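PDB 1P35: P35 from Autographa californica nucleopolyhedrovirus, which blocks host-cell apoptosis by inhibiting caspases through a reactive-site loop, and suppresses the host RNA interference antiviral response. Local coordinates for residues 26-31 and 60-65; 46-51 and 102-107; 55-60 and 97-102. All blocks are in the same frame, centred on the assembly; numbering follows the deposited sequence.

Contact 1: 26-31 and 60-65; sequences ELVYIN and NNLRDR. With PO4 (phosphate ion), chain E.
Val-28 and Leu-62 carry the apolar part of this contact. Their methyl ends meet tip to tip, with Val-28 CG2 4.0 Å from Leu-62 CD2. Leu-62 has CG anti to the backbone N (chi1 -170°), which sends its methyls out from the first turn of helix 62-74 toward strand 24-33. The next pair, Ile-30 and Arg-63, is turned differently, and its side chains cross obliquely. Ile-30 CD1 lies 4.0 Å from Arg-63 CA and 4.0 Å from Arg-63 CB, so the methyl rests against the root of the arginine and the helix backbone. Ile-30 CG2 is the atom nearer the guanidinium, which it meets at a slant.

Arg-63 and Arg-65 carry the polar part on the helix side. Arg-63 runs extended from CG to NE, and its NH1 makes a salt bridge to Asp-64 OD1 at 2.6 Å. The hydrogen-bond angle there is poor, so that bond is weak. Asp-64 has a second partner in Lys-93. Arg-65 grips a phosphate ion, probably from the crystallisation liquor, with the edge of its guanidinium. Its NE donates to phosphate O3 at 2.7 Å and its NH2 to phosphate O1 at 3.1 Å. Both bonds are nearly straight (166° and 175°), and the pair fixes how the guanidinium is turned against the ion. Leu-62 CD1 borders the same phosphate, 4.0 Å from O1.

Just before the helix, Asn-61 ND2 donates to Glu-78 O of the second subunit. Helix 62-74 packs by its start on one face of strand 24-33. That strand runs between strands 10-21 and 164-170, with backbone bonds to both. Leu-62 also touches Arg-16 and Arg-63 touches Ile-14, which extends the helix seat onto strand 10-21.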
ATOM      1  N   GLU A  26     -20.176   9.580  -9.654  1.00 29.56           N
ATOM      2  CA  GLU A  26     -18.841  10.142  -9.484  1.00 42.47           C
ATOM      3  C   GLU A  26     -17.797   9.420 -10.357  1.00 35.64           C
ATOM      4  O   GLU A  26     -17.800   8.190 -10.492  1.00 35.65           O
ATOM      5  CB  GLU A  26     -18.409  10.088  -8.005  1.00 43.34           C
ATOM      6  CG  GLU A  26     -16.986  10.599  -7.767  1.00 35.52           C
ATOM      7  CD  GLU A  26     -16.464  10.217  -6.373  1.00 44.67           C
ATOM      8  OE1 GLU A  26     -16.387   9.016  -6.092  1.00 51.06           O
ATOM      9  OE2 GLU A  26     -16.129  11.107  -5.560  1.00 52.86           O
ATOM     10  N   LEU A  27     -16.949  10.217 -10.987  1.00 26.03           N
ATOM     11  CA  LEU A  27     -15.898   9.724 -11.812  1.00 30.73           C
ATOM     12  C   LEU A  27     -14.567  10.049 -11.138  1.00 37.50           C
ATOM     13  O   LEU A  27     -14.320  11.203 -10.806  1.00 27.48           O
ATOM     14  CB  LEU A  27     -15.913  10.382 -13.200  1.00 43.54           C
ATOM     15  CG  LEU A  27     -14.671   9.950 -13.992  1.00 23.20           C
ATOM     16  CD1 LEU A  27     -14.817   8.451 -14.334  1.00 49.80           C
ATOM     17  CD2 LEU A  27     -14.524  10.736 -15.300  1.00 39.96           C
ATOM     18  N   VAL A  28     -13.742   9.012 -10.947  1.00 31.30           N
ATOM     19  CA  VAL A  28     -12.415   9.104 -10.387  1.00 32.96           C
ATOM     20  C   VAL A  28     -11.578   8.655 -11.581  1.00 33.18           C
ATOM     21  O   VAL A  28     -11.848   7.610 -12.243  1.00 25.99           O
ATOM     22  CB  VAL A  28     -12.210   8.193  -9.150  1.00 19.64           C
ATOM     23  CG1 VAL A  28     -10.714   8.166  -8.792  1.00 22.87           C
ATOM     24  CG2 VAL A  28     -12.906   8.787  -7.945  1.00 18.80           C
ATOM     25  N   TYR A  29     -10.583   9.471 -11.900  1.00 30.62           N
ATOM     26  CA  TYR A  29      -9.807   9.211 -13.086  1.00 25.34           C
ATOM     27  C   TYR A  29      -8.378   9.551 -12.669  1.00 34.00           C
ATOM     28  O   TYR A  29      -8.108  10.687 -12.240  1.00 27.67           O
ATOM     29  CB  TYR A  29     -10.308  10.133 -14.243  1.00 21.85           C
ATOM     30  CG  TYR A  29      -9.704   9.788 -15.616  1.00 39.93           C
ATOM     31  CD1 TYR A  29      -8.394  10.111 -15.885  1.00 22.60           C
ATOM     32  CD2 TYR A  29     -10.429   9.077 -16.600  1.00 20.77           C
ATOM     33  CE1 TYR A  29      -7.777   9.759 -17.064  1.00 27.35           C
ATOM     34  CE2 TYR A  29      -9.809   8.695 -17.838  1.00 20.51           C
ATOM     35  CZ  TYR A  29      -8.450   9.062 -18.040  1.00 28.37           C
ATOM     36  OH  TYR A  29      -7.722   8.765 -19.187  1.00 26.34           O
ATOM     37  N   ILE A  30      -7.495   8.555 -12.805  1.00 31.15           N
ATOM     38  CA  ILE A  30      -6.092   8.646 -12.411  1.00 23.18           C
ATOM     39  C   ILE A  30      -5.209   8.112 -13.544  1.00 43.31           C
ATOM     40  O   ILE A  30      -5.517   7.052 -14.180  1.00 28.80           O
ATOM     41  CB  ILE A  30      -5.798   7.708 -11.174  1.00 28.50           C
ATOM     42  CG1 ILE A  30      -6.531   8.172  -9.945  1.00 20.79           C
ATOM     43  CG2 ILE A  30      -4.313   7.654 -10.834  1.00 27.97           C
ATOM     44  CD1 ILE A  30      -7.283   6.957  -9.285  1.00 23.09           C
ATOM     45  N   ASN A  31      -4.126   8.837 -13.825  1.00 23.50           N
ATOM     46  CA  ASN A  31      -3.184   8.314 -14.832  1.00 29.91           C
ATOM     47  C   ASN A  31      -1.772   8.763 -14.514  1.00 34.81           C
ATOM     48  O   ASN A  31      -1.554   9.479 -13.535  1.00 40.30           O
ATOM     49  CB  ASN A  31      -3.564   8.709 -16.282  1.00 34.16           C
ATOM     50  CG  ASN A  31      -3.444  10.206 -16.577  1.00 26.16           C
ATOM     51  OD1 ASN A  31      -2.916  10.998 -15.780  1.00 30.37           O
ATOM     52  ND2 ASN A  31      -3.971  10.604 -17.735  1.00 17.28           N
ATOM     53  N   ASN A  60      -6.069   9.000   0.025  1.00 22.83           N
ATOM     54  CA  ASN A  60      -4.839   8.714  -0.697  1.00 26.57           C
ATOM     55  C   ASN A  60      -4.671   7.269  -1.171  1.00 28.33           C
ATOM     56  O   ASN A  60      -3.787   6.969  -1.922  1.00 42.60           O
ATOM     57  CB  ASN A  60      -3.588   9.141   0.146  1.00 29.77           C
ATOM     58  CG  ASN A  60      -3.602  10.629   0.539  1.00 45.15           C
ATOM     59  OD1 ASN A  60      -3.967  11.492  -0.258  1.00 45.67           O
ATOM     60  ND2 ASN A  60      -3.183  10.929   1.763  1.00 34.77           N
ATOM     61  N   ASN A  61      -5.522   6.373  -0.717  1.00 43.85           N
ATOM     62  CA  ASN A  61      -5.362   5.005  -1.122  1.00 30.87           C
ATOM     63  C   ASN A  61      -6.305   4.474  -2.121  1.00 40.51           C
ATOM     64  O   ASN A  61      -6.138   3.313  -2.537  1.00 41.24           O
ATOM     65  CB  ASN A  61      -5.406   4.076   0.067  1.00 35.30           C
ATOM     66  CG  ASN A  61      -4.084   3.900   0.626  1.00 47.37           C
ATOM     67  OD1 ASN A  61      -3.109   4.277  -0.028  1.00 47.56           O
ATOM     68  ND2 ASN A  61      -3.995   3.308   1.823  1.00 37.84           N
ATOM     69  N   LEU A  62      -7.282   5.296  -2.510  1.00 33.05           N
ATOM     70  CA  LEU A  62      -8.285   4.844  -3.472  1.00 34.80           C
ATOM     71  C   LEU A  62      -7.723   4.216  -4.757  1.00 39.09           C
ATOM     72  O   LEU A  62      -8.231   3.194  -5.258  1.00 35.83           O
ATOM     73  CB  LEU A  62      -9.200   5.983  -3.855  1.00 26.55           C
ATOM     74  CG  LEU A  62     -10.396   5.465  -4.669  1.00 43.14           C
ATOM     75  CD1 LEU A  62     -11.052   4.331  -3.876  1.00 27.52           C
ATOM     76  CD2 LEU A  62     -11.423   6.587  -4.902  1.00 39.40           C
ATOM     77  N   ARG A  63      -6.680   4.855  -5.271  1.00 30.42           N
ATOM     78  CA  ARG A  63      -6.027   4.455  -6.472  1.00 29.96           C
ATOM     79  C   ARG A  63      -5.678   2.964  -6.462  1.00 30.50           C
ATOM     80  O   ARG A  63      -6.032   2.227  -7.374  1.00 38.36           O
ATOM     81  CB  ARG A  63      -4.732   5.261  -6.648  1.00 26.96           C
ATOM     82  CG  ARG A  63      -3.861   4.631  -7.765  1.00 35.46           C
ATOM     83  CD  ARG A  63      -2.456   5.213  -7.914  1.00 59.44           C
ATOM     84  NE  ARG A  63      -1.732   4.719  -9.103  1.00 68.96           N
ATOM     85  CZ  ARG A  63      -1.293   3.471  -9.294  1.00 79.31           C
ATOM     86  NH1 ARG A  63      -1.487   2.537  -8.374  1.00 80.19           N
ATOM     87  NH2 ARG A  63      -0.665   3.147 -10.428  1.00 54.18           N
ATOM     88  N   ASP A  64      -4.964   2.537  -5.423  1.00 34.31           N
ATOM     89  CA  ASP A  64      -4.533   1.157  -5.303  1.00 31.04           C
ATOM     90  C   ASP A  64      -5.687   0.221  -4.957  1.00 32.80           C
ATOM     91  O   ASP A  64      -5.629  -0.965  -5.262  1.00 29.62           O
ATOM     92  CB  ASP A  64      -3.404   1.009  -4.254  1.00 44.26           C
ATOM     93  CG  ASP A  64      -2.052   1.544  -4.745  1.00 36.16           C
ATOM     94  OD1 ASP A  64      -1.831   1.591  -5.972  1.00 73.05           O
ATOM     95  OD2 ASP A  64      -1.195   1.876  -3.909  1.00 48.76           O
ATOM     96  N   ARG A  65      -6.731   0.737  -4.318  1.00 35.96           N
ATOM     97  CA  ARG A  65      -7.851  -0.130  -3.991  1.00 33.76           C
ATOM     98  C   ARG A  65      -8.651  -0.411  -5.266  1.00 35.78           C
ATOM     99  O   ARG A  65      -9.180  -1.498  -5.418  1.00 47.28           O
ATOM    100  CB  ARG A  65      -8.795   0.463  -2.911  1.00 23.53           C
ATOM    101  CG  ARG A  65      -8.216   0.532  -1.507  1.00 35.68           C
ATOM    102  CD  ARG A  65      -9.337   0.543  -0.431  1.00 30.31           C
ATOM    103  NE  ARG A  65     -10.226   1.688  -0.542  1.00 44.85           N
ATOM    104  CZ  ARG A  65      -9.846   2.947  -0.346  1.00 34.09           C
ATOM    105  NH1 ARG A  65      -8.594   3.212  -0.029  1.00 44.89           N
ATOM    106  NH2 ARG A  65     -10.709   3.937  -0.470  1.00 43.92           N
TER
HETATM  107  P   PO4 E 301     -14.020   1.795  -0.872  1.00 73.25           P
HETATM  108  O1  PO4 E 301     -13.643   3.255  -1.073  1.00 69.51           O
HETATM  109  O2  PO4 E 301     -14.990   1.361  -1.953  1.00 82.45           O
HETATM  110  O3  PO4 E 301     -12.796   0.899  -0.950  1.00 85.80           O
HETATM  111  O4  PO4 E 301     -14.619   1.687   0.527  1.00 79.33           O

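Contact 2: 46-51 and 102-107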
ATOM      1  N   PHE A  46     -12.503  14.425 -22.181  1.00 26.30           N
ATOM      2  CA  PHE A  46     -13.184  13.186 -22.505  1.00 28.57           C
ATOM      3  C   PHE A  46     -14.665  13.339 -22.246  1.00 32.81           C
ATOM      4  O   PHE A  46     -15.123  14.228 -21.488  1.00 27.44           O
ATOM      5  CB  PHE A  46     -12.558  12.012 -21.704  1.00 22.79           C
ATOM      6  CG  PHE A  46     -12.582  12.198 -20.177  1.00 33.57           C
ATOM      7  CD1 PHE A  46     -13.757  11.963 -19.441  1.00 33.45           C
ATOM      8  CD2 PHE A  46     -11.417  12.584 -19.480  1.00 20.01           C
ATOM      9  CE1 PHE A  46     -13.789  12.096 -18.044  1.00 28.69           C
ATOM     10  CE2 PHE A  46     -11.427  12.729 -18.073  1.00 19.67           C
ATOM     11  CZ  PHE A  46     -12.625  12.479 -17.349  1.00 35.38           C
ATOM     12  N   ASN A  47     -15.418  12.469 -22.885  1.00 28.61           N
ATOM     13  CA  ASN A  47     -16.854  12.488 -22.760  1.00 34.94           C
ATOM     14  C   ASN A  47     -17.376  11.912 -21.445  1.00 31.75           C
ATOM     15  O   ASN A  47     -16.778  10.980 -20.874  1.00 23.46           O
ATOM     16  CB  ASN A  47     -17.471  11.716 -23.939  1.00 39.95           C
ATOM     17  CG  ASN A  47     -17.369  12.461 -25.259  1.00 28.26           C
ATOM     18  OD1 ASN A  47     -17.106  11.865 -26.319  1.00 34.46           O
ATOM     19  ND2 ASN A  47     -17.613  13.761 -25.214  1.00 27.86           N
ATOM     20  N   ILE A  48     -18.462  12.513 -20.961  1.00 31.22           N
ATOM     21  CA  ILE A  48     -19.173  12.049 -19.778  1.00 34.74           C
ATOM     22  C   ILE A  48     -20.675  12.177 -20.128  1.00 34.89           C
ATOM     23  O   ILE A  48     -21.035  12.919 -21.040  1.00 24.12           O
ATOM     24  CB  ILE A  48     -18.773  12.834 -18.473  1.00 42.15           C
ATOM     25  CG1 ILE A  48     -18.940  14.337 -18.662  1.00 30.65           C
ATOM     26  CG2 ILE A  48     -17.324  12.461 -18.052  1.00 27.89           C
ATOM     27  CD1 ILE A  48     -18.564  15.129 -17.420  1.00 33.83           C
ATOM     28  N   SER A  49     -21.544  11.443 -19.440  1.00 26.75           N
ATOM     29  CA  SER A  49     -22.969  11.478 -19.777  1.00 28.73           C
ATOM     30  C   SER A  49     -23.788  12.678 -19.212  1.00 33.93           C
ATOM     31  O   SER A  49     -24.973  12.787 -19.461  1.00 47.22           O
ATOM     32  CB  SER A  49     -23.612  10.166 -19.346  1.00 37.16           C
ATOM     33  OG  SER A  49     -23.459   9.981 -17.950  1.00 34.00           O
ATOM     34  N   GLY A  50     -23.149  13.573 -18.466  1.00 27.69           N
ATOM     35  CA  GLY A  50     -23.874  14.712 -17.929  1.00 28.23           C
ATOM     36  C   GLY A  50     -23.015  15.843 -17.367  1.00 40.36           C
ATOM     37  O   GLY A  50     -21.817  15.684 -17.177  1.00 43.92           O
ATOM     38  N   PRO A  51     -23.635  16.982 -17.029  1.00 36.14           N
ATOM     39  CA  PRO A  51     -22.865  18.104 -16.514  1.00 35.92           C
ATOM     40  C   PRO A  51     -22.197  17.858 -15.189  1.00 39.68           C
ATOM     41  O   PRO A  51     -22.765  17.224 -14.309  1.00 38.87           O
ATOM     42  CB  PRO A  51     -23.902  19.223 -16.449  1.00 26.66           C
ATOM     43  CG  PRO A  51     -25.236  18.380 -16.023  1.00 29.05           C
ATOM     44  CD  PRO A  51     -25.083  17.305 -17.086  1.00 40.46           C
ATOM     45  N   VAL A 102     -10.217  20.862 -13.285  1.00 34.53           N
ATOM     46  CA  VAL A 102     -11.416  20.452 -14.015  1.00 26.49           C
ATOM     47  C   VAL A 102     -12.479  21.528 -14.307  1.00 45.56           C
ATOM     48  O   VAL A 102     -12.876  22.321 -13.406  1.00 36.81           O
ATOM     49  CB  VAL A 102     -12.132  19.287 -13.228  1.00 29.98           C
ATOM     50  CG1 VAL A 102     -13.374  18.850 -13.907  1.00 28.80           C
ATOM     51  CG2 VAL A 102     -11.139  18.099 -13.059  1.00 42.99           C
ATOM     52  N   SER A 103     -12.922  21.537 -15.562  1.00 30.00           N
ATOM     53  CA  SER A 103     -14.017  22.402 -16.023  1.00 37.13           C
ATOM     54  C   SER A 103     -14.912  21.529 -16.952  1.00 35.03           C
ATOM     55  O   SER A 103     -14.536  20.401 -17.298  1.00 35.85           O
ATOM     56  CB  SER A 103     -13.502  23.681 -16.749  1.00 32.53           C
ATOM     57  OG  SER A 103     -12.863  23.411 -17.985  1.00 33.33           O
ATOM     58  N   CYS A 104     -16.091  22.009 -17.334  1.00 40.85           N
ATOM     59  CA  CYS A 104     -16.990  21.177 -18.149  1.00 38.07           C
ATOM     60  C   CYS A 104     -17.624  21.976 -19.260  1.00 29.44           C
ATOM     61  O   CYS A 104     -18.022  23.143 -19.048  1.00 35.40           O
ATOM     62  CB  CYS A 104     -18.101  20.579 -17.254  1.00 31.57           C
ATOM     63  SG  CYS A 104     -19.228  19.389 -18.055  1.00 35.98           S
ATOM     64  N   GLN A 105     -17.703  21.346 -20.434  1.00 34.80           N
ATOM     65  CA  GLN A 105     -18.282  21.925 -21.638  1.00 31.31           C
ATOM     66  C   GLN A 105     -19.349  20.986 -22.168  1.00 37.48           C
ATOM     67  O   GLN A 105     -19.145  19.751 -22.249  1.00 32.80           O
ATOM     68  CB  GLN A 105     -17.216  22.111 -22.740  1.00 35.50           C
ATOM     69  CG  GLN A 105     -16.139  23.148 -22.404  1.00 32.27           C
ATOM     70  CD  GLN A 105     -16.777  24.499 -22.096  1.00 55.04           C
ATOM     71  OE1 GLN A 105     -16.186  25.359 -21.443  1.00 35.02           O
ATOM     72  NE2 GLN A 105     -17.996  24.681 -22.570  1.00 34.69           N
ATOM     73  N   ASN A 106     -20.510  21.546 -22.475  1.00 39.10           N
ATOM     74  CA  ASN A 106     -21.547  20.735 -23.061  1.00 39.16           C
ATOM     75  C   ASN A 106     -20.943  20.373 -24.454  1.00 46.47           C
ATOM     76  O   ASN A 106     -20.333  21.240 -25.133  1.00 36.06           O
ATOM     77  CB  ASN A 106     -22.832  21.548 -23.225  1.00 41.59           C
ATOM     78  CG  ASN A 106     -23.953  20.738 -23.844  1.00 52.26           C
ATOM     79  OD1 ASN A 106     -23.790  20.187 -24.940  1.00 45.87           O
ATOM     80  ND2 ASN A 106     -25.112  20.659 -23.141  1.00 44.47           N
ATOM     81  N   GLY A 107     -21.071  19.102 -24.850  1.00 47.05           N
ATOM     82  CA  GLY A 107     -20.536  18.653 -26.134  1.00 32.35           C
ATOM     83  C   GLY A 107     -20.940  19.594 -27.272  1.00 45.98           C
ATOM     84  O   GLY A 107     -20.153  19.837 -28.175  1.00 45.75           O
TER
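With chi1 at -174°, the Cys-104 sulfur swings away from the backbone N and points at Ile-48 and Pro-51. Ile-48 answers with a straight outer arm: chi2 is 180°, and CD1 is carried out toward the sulfur. The contact lies in the beta-sheet core of P35, between two strands that flank strand 148-154. Strands 42-48 and 98-106 both pair antiparallel with it. Phe-46 and Ile-48 bond through their backbones to Ala-150 and Tyr-148, while Ser-103 bonds to Val-151. The segments 46-51 and 102-107 are therefore linked through a third strand and meet each other by side-chain packing.

The packing is light. Ile-48 CD1 is 4.4 Å from Cys-104 SG, an apolar methyl-to-sulfur touch. Just after strand 42-48 the chain turns through Ser-49 and Gly-50 and brings Pro-51 round to the same sulfur. Nearby residues of the core finish the patch: Ile-48 also lies on Phe-168, and Cys-104 on Ile-52. Pro-51 packs on Tyr-148 as well. The proline meets the cysteine through its alpha carbon rather than CB, CG or CD: Pro-51 CA is 4.2 Å from Cys-104 SG.

Contact 3: 55-60 and 97-102. With PO4 (phosphate ion), chain D.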
ATOM      1  N   VAL A  55     -16.160  19.011  -7.775  1.00 38.20           N
ATOM      2  CA  VAL A  55     -15.006  18.126  -7.760  1.00 43.45           C
ATOM      3  C   VAL A  55     -14.966  17.540  -6.380  1.00 38.52           C
ATOM      4  O   VAL A  55     -15.385  18.173  -5.422  1.00 47.31           O
ATOM      5  CB  VAL A  55     -13.690  18.884  -7.939  1.00 37.47           C
ATOM      6  CG1 VAL A  55     -13.548  19.394  -9.380  1.00 38.91           C
ATOM      7  CG2 VAL A  55     -13.691  20.066  -6.975  1.00 31.66           C
ATOM      8  N   THR A  56     -14.428  16.343  -6.262  1.00 32.11           N
ATOM      9  CA  THR A  56     -14.371  15.754  -4.952  1.00 22.53           C
ATOM     10  C   THR A  56     -12.917  15.468  -4.590  1.00 35.79           C
ATOM     11  O   THR A  56     -12.015  15.692  -5.397  1.00 51.63           O
ATOM     12  CB  THR A  56     -15.226  14.481  -4.928  1.00 21.75           C
ATOM     13  OG1 THR A  56     -14.769  13.561  -5.946  1.00 33.68           O
ATOM     14  CG2 THR A  56     -16.661  14.833  -5.198  1.00 20.75           C
ATOM     15  N   ARG A  57     -12.691  15.049  -3.358  1.00 39.17           N
ATOM     16  CA  ARG A  57     -11.351  14.700  -2.871  1.00 30.85           C
ATOM     17  C   ARG A  57     -11.498  13.286  -2.336  1.00 44.30           C
ATOM     18  O   ARG A  57     -12.412  12.996  -1.553  1.00 36.73           O
ATOM     19  CB  ARG A  57     -10.898  15.657  -1.749  1.00 38.50           C
ATOM     20  CG  ARG A  57      -9.463  15.421  -1.134  1.00 44.47           C
ATOM     21  CD  ARG A  57      -8.348  15.495  -2.173  1.00 70.45           C
ATOM     22  NE  ARG A  57      -6.987  15.621  -1.623  1.00 88.05           N
ATOM     23  CZ  ARG A  57      -6.337  14.722  -0.879  1.00 88.32           C
ATOM     24  NH1 ARG A  57      -6.895  13.566  -0.533  1.00 74.71           N
ATOM     25  NH2 ARG A  57      -5.089  14.975  -0.497  1.00 85.17           N
ATOM     26  N   LYS A  58     -10.634  12.391  -2.801  1.00 33.29           N
ATOM     27  CA  LYS A  58     -10.680  11.009  -2.348  1.00 35.66           C
ATOM     28  C   LYS A  58      -9.495  10.777  -1.449  1.00 34.65           C
ATOM     29  O   LYS A  58      -8.533  11.555  -1.469  1.00 40.30           O
ATOM     30  CB  LYS A  58     -10.637  10.037  -3.543  1.00 33.46           C
ATOM     31  CG  LYS A  58     -11.577  10.418  -4.658  1.00 30.98           C
ATOM     32  CD  LYS A  58     -13.038  10.627  -4.210  1.00 20.80           C
ATOM     33  CE  LYS A  58     -13.643   9.397  -3.587  1.00 33.48           C
ATOM     34  NZ  LYS A  58     -15.053   9.689  -3.209  1.00 25.44           N
ATOM     35  N   ASN A  59      -9.553   9.685  -0.690  1.00 32.46           N
ATOM     36  CA  ASN A  59      -8.475   9.340   0.241  1.00 26.89           C
ATOM     37  C   ASN A  59      -7.259   8.901  -0.569  1.00 27.06           C
ATOM     38  O   ASN A  59      -7.405   8.482  -1.718  1.00 39.71           O
ATOM     39  CB  ASN A  59      -8.969   8.253   1.219  1.00 25.71           C
ATOM     40  CG  ASN A  59      -9.045   6.853   0.596  1.00 27.55           C
ATOM     41  OD1 ASN A  59      -8.022   6.223   0.357  1.00 32.96           O
ATOM     42  ND2 ASN A  59     -10.250   6.361   0.377  1.00 25.86           N
ATOM     43  N   ASN A  60      -6.069   9.000   0.025  1.00 22.83           N
ATOM     44  CA  ASN A  60      -4.839   8.714  -0.697  1.00 26.57           C
ATOM     45  C   ASN A  60      -4.671   7.269  -1.171  1.00 28.33           C
ATOM     46  O   ASN A  60      -3.787   6.969  -1.922  1.00 42.60           O
ATOM     47  CB  ASN A  60      -3.588   9.141   0.146  1.00 29.77           C
ATOM     48  CG  ASN A  60      -3.602  10.629   0.539  1.00 45.15           C
ATOM     49  OD1 ASN A  60      -3.967  11.492  -0.258  1.00 45.67           O
ATOM     50  ND2 ASN A  60      -3.183  10.929   1.763  1.00 34.77           N
ATOM     51  N   ASP A  97       0.491  13.000  -5.165  1.00 30.14           N
ATOM     52  CA  ASP A  97      -0.435  13.098  -6.287  1.00 22.95           C
ATOM     53  C   ASP A  97      -0.601  14.530  -6.806  1.00 40.00           C
ATOM     54  O   ASP A  97      -0.665  15.484  -6.014  1.00 48.86           O
ATOM     55  CB  ASP A  97      -1.834  12.613  -5.879  1.00 32.46           C
ATOM     56  CG  ASP A  97      -1.851  11.175  -5.410  1.00 41.93           C
ATOM     57  OD1 ASP A  97      -1.052  10.357  -5.928  1.00 64.63           O
ATOM     58  OD2 ASP A  97      -2.687  10.857  -4.534  1.00 65.14           O
ATOM     59  N   GLU A  98      -0.671  14.687  -8.134  1.00 34.12           N
ATOM     60  CA  GLU A  98      -0.913  16.005  -8.724  1.00 44.99           C
ATOM     61  C   GLU A  98      -2.407  16.007  -9.109  1.00 48.09           C
ATOM     62  O   GLU A  98      -2.975  14.955  -9.374  1.00 40.07           O
ATOM     63  CB  GLU A  98      -0.061  16.241  -9.967  1.00 39.00           C
ATOM     64  CG  GLU A  98       1.421  16.406  -9.751  1.00 65.70           C
ATOM     65  CD  GLU A  98       1.771  17.738  -9.159  1.00 74.02           C
ATOM     66  OE1 GLU A  98       1.367  18.003  -8.008  1.00 84.42           O
ATOM     67  OE2 GLU A  98       2.443  18.529  -9.849  1.00 81.01           O
ATOM     68  N   HIS A  99      -3.040  17.178  -9.128  1.00 43.94           N
ATOM     69  CA  HIS A  99      -4.441  17.242  -9.480  1.00 42.76           C
ATOM     70  C   HIS A  99      -4.725  18.034 -10.736  1.00 39.17           C
ATOM     71  O   HIS A  99      -4.220  19.147 -10.912  1.00 48.49           O
ATOM     72  CB  HIS A  99      -5.245  17.821  -8.321  1.00 40.22           C
ATOM     73  CG  HIS A  99      -5.155  16.999  -7.075  1.00 46.32           C
ATOM     74  ND1 HIS A  99      -4.023  16.964  -6.285  1.00 56.12           N
ATOM     75  CD2 HIS A  99      -6.038  16.150  -6.502  1.00 45.30           C
ATOM     76  CE1 HIS A  99      -4.218  16.135  -5.276  1.00 57.31           C
ATOM     77  NE2 HIS A  99      -5.433  15.629  -5.384  1.00 55.31           N
ATOM     78  N   TYR A 100      -5.490  17.435 -11.644  1.00 30.59           N
ATOM     79  CA  TYR A 100      -5.841  18.165 -12.824  1.00 33.55           C
ATOM     80  C   TYR A 100      -6.873  19.219 -12.389  1.00 43.19           C
ATOM     81  O   TYR A 100      -7.635  19.006 -11.442  1.00 36.13           O
ATOM     82  CB  TYR A 100      -6.519  17.295 -13.875  1.00 24.83           C
ATOM     83  CG  TYR A 100      -5.645  16.272 -14.605  1.00 30.77           C
ATOM     84  CD1 TYR A 100      -5.422  14.995 -14.086  1.00 30.72           C
ATOM     85  CD2 TYR A 100      -5.143  16.561 -15.850  1.00 29.09           C
ATOM     86  CE1 TYR A 100      -4.726  14.036 -14.817  1.00 37.48           C
ATOM     87  CE2 TYR A 100      -4.447  15.613 -16.590  1.00 31.85           C
ATOM     88  CZ  TYR A 100      -4.241  14.357 -16.081  1.00 28.86           C
ATOM     89  OH  TYR A 100      -3.562  13.430 -16.851  1.00 50.37           O
ATOM     90  N   SER A 101      -6.872  20.340 -13.102  1.00 47.74           N
ATOM     91  CA  SER A 101      -7.829  21.416 -12.907  1.00 43.73           C
ATOM     92  C   SER A 101      -9.028  21.022 -13.856  1.00 33.10           C
ATOM     93  O   SER A 101      -8.856  20.865 -15.059  1.00 45.75           O
ATOM     94  CB  SER A 101      -7.167  22.753 -13.325  1.00 26.63           C
ATOM     95  OG  SER A 101      -8.011  23.842 -13.050  1.00 52.84           O
ATOM     96  N   VAL A 102     -10.217  20.862 -13.285  1.00 34.53           N
ATOM     97  CA  VAL A 102     -11.416  20.452 -14.015  1.00 26.49           C
ATOM     98  C   VAL A 102     -12.479  21.528 -14.307  1.00 45.56           C
ATOM     99  O   VAL A 102     -12.876  22.321 -13.406  1.00 36.81           O
ATOM    100  CB  VAL A 102     -12.132  19.287 -13.228  1.00 29.98           C
ATOM    101  CG1 VAL A 102     -13.374  18.850 -13.907  1.00 28.80           C
ATOM    102  CG2 VAL A 102     -11.139  18.099 -13.059  1.00 42.99           C
TER
HETATM  103  P   PO4 D   1     -15.444   6.342  -1.287  1.00 57.27           P
HETATM  104  O1  PO4 D   1     -16.131   7.226  -2.320  1.00 54.50           O
HETATM  105  O2  PO4 D   1     -15.350   7.113   0.016  1.00 83.74           O
HETATM  106  O3  PO4 D   1     -16.236   5.061  -1.064  1.00 58.37           O
HETATM  107  O4  PO4 D   1     -14.083   5.979  -1.816  1.00 62.58           O
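At the face where the second subunit docks, Arg-57 and His-99 of one chain come together. Arg-57 NE lies 4.1 Å from His-99 NE2. The two side chains cross at about a right angle, yet the guanidinium and imidazole planes are only 25° apart. Each group meets the other at a slant, too far for a hydrogen bond. A bend at chi2 (58°) turns the arginine arm. Its NH1 then makes a weak bond back to Lys-58 O at 2.8 Å, while NH2 donates to Ser-82 O of the second subunit.

Segment 55-60 leaves the end of strand 52-55 and forms most of the loop to helix 62-74. It ends in an Asx turn, in which Asn-59 OD1 accepts from Asn-61 N just before the helix. At the other end the contact is apolar. Val-55 CG1 is 4.1 Å from Val-102 CB, and the two valines pass one another, pointing opposite ways. Lys-58 leaves on another course. Its NZ bonds at 2.8 Å to O1 of the chain D phosphate ion, probably from the crystallisation liquor, and makes a salt bridge to Glu-26 OE2. Arg-16 of the same chain and Arg-79 of the second subunit bond it too.

In the fold
Contacts 1 and 3 are neighbours, their centres about 9 Å apart, and they share Asn-60. Two probable hydrogen bonds join them: Asn-31 OD1 to Tyr-100 OH at 2.7 Å, and Glu-26 OE2 to Thr-56 OG1 at 2.8 Å. Their two phosphates are also close, and both contacts reach the second subunit. Contact 2 lies farther off, with its centre about 19 Å from that of contact 1 and 17 Å from that of contact 3. It shares Val-102 and strand 98-106 with contact 3. The reactive-site loop cut by caspases lies between helix 62-74 and strand 98-106, so contact 1 includes the start of the helix before it, and contact 3 the strand after it.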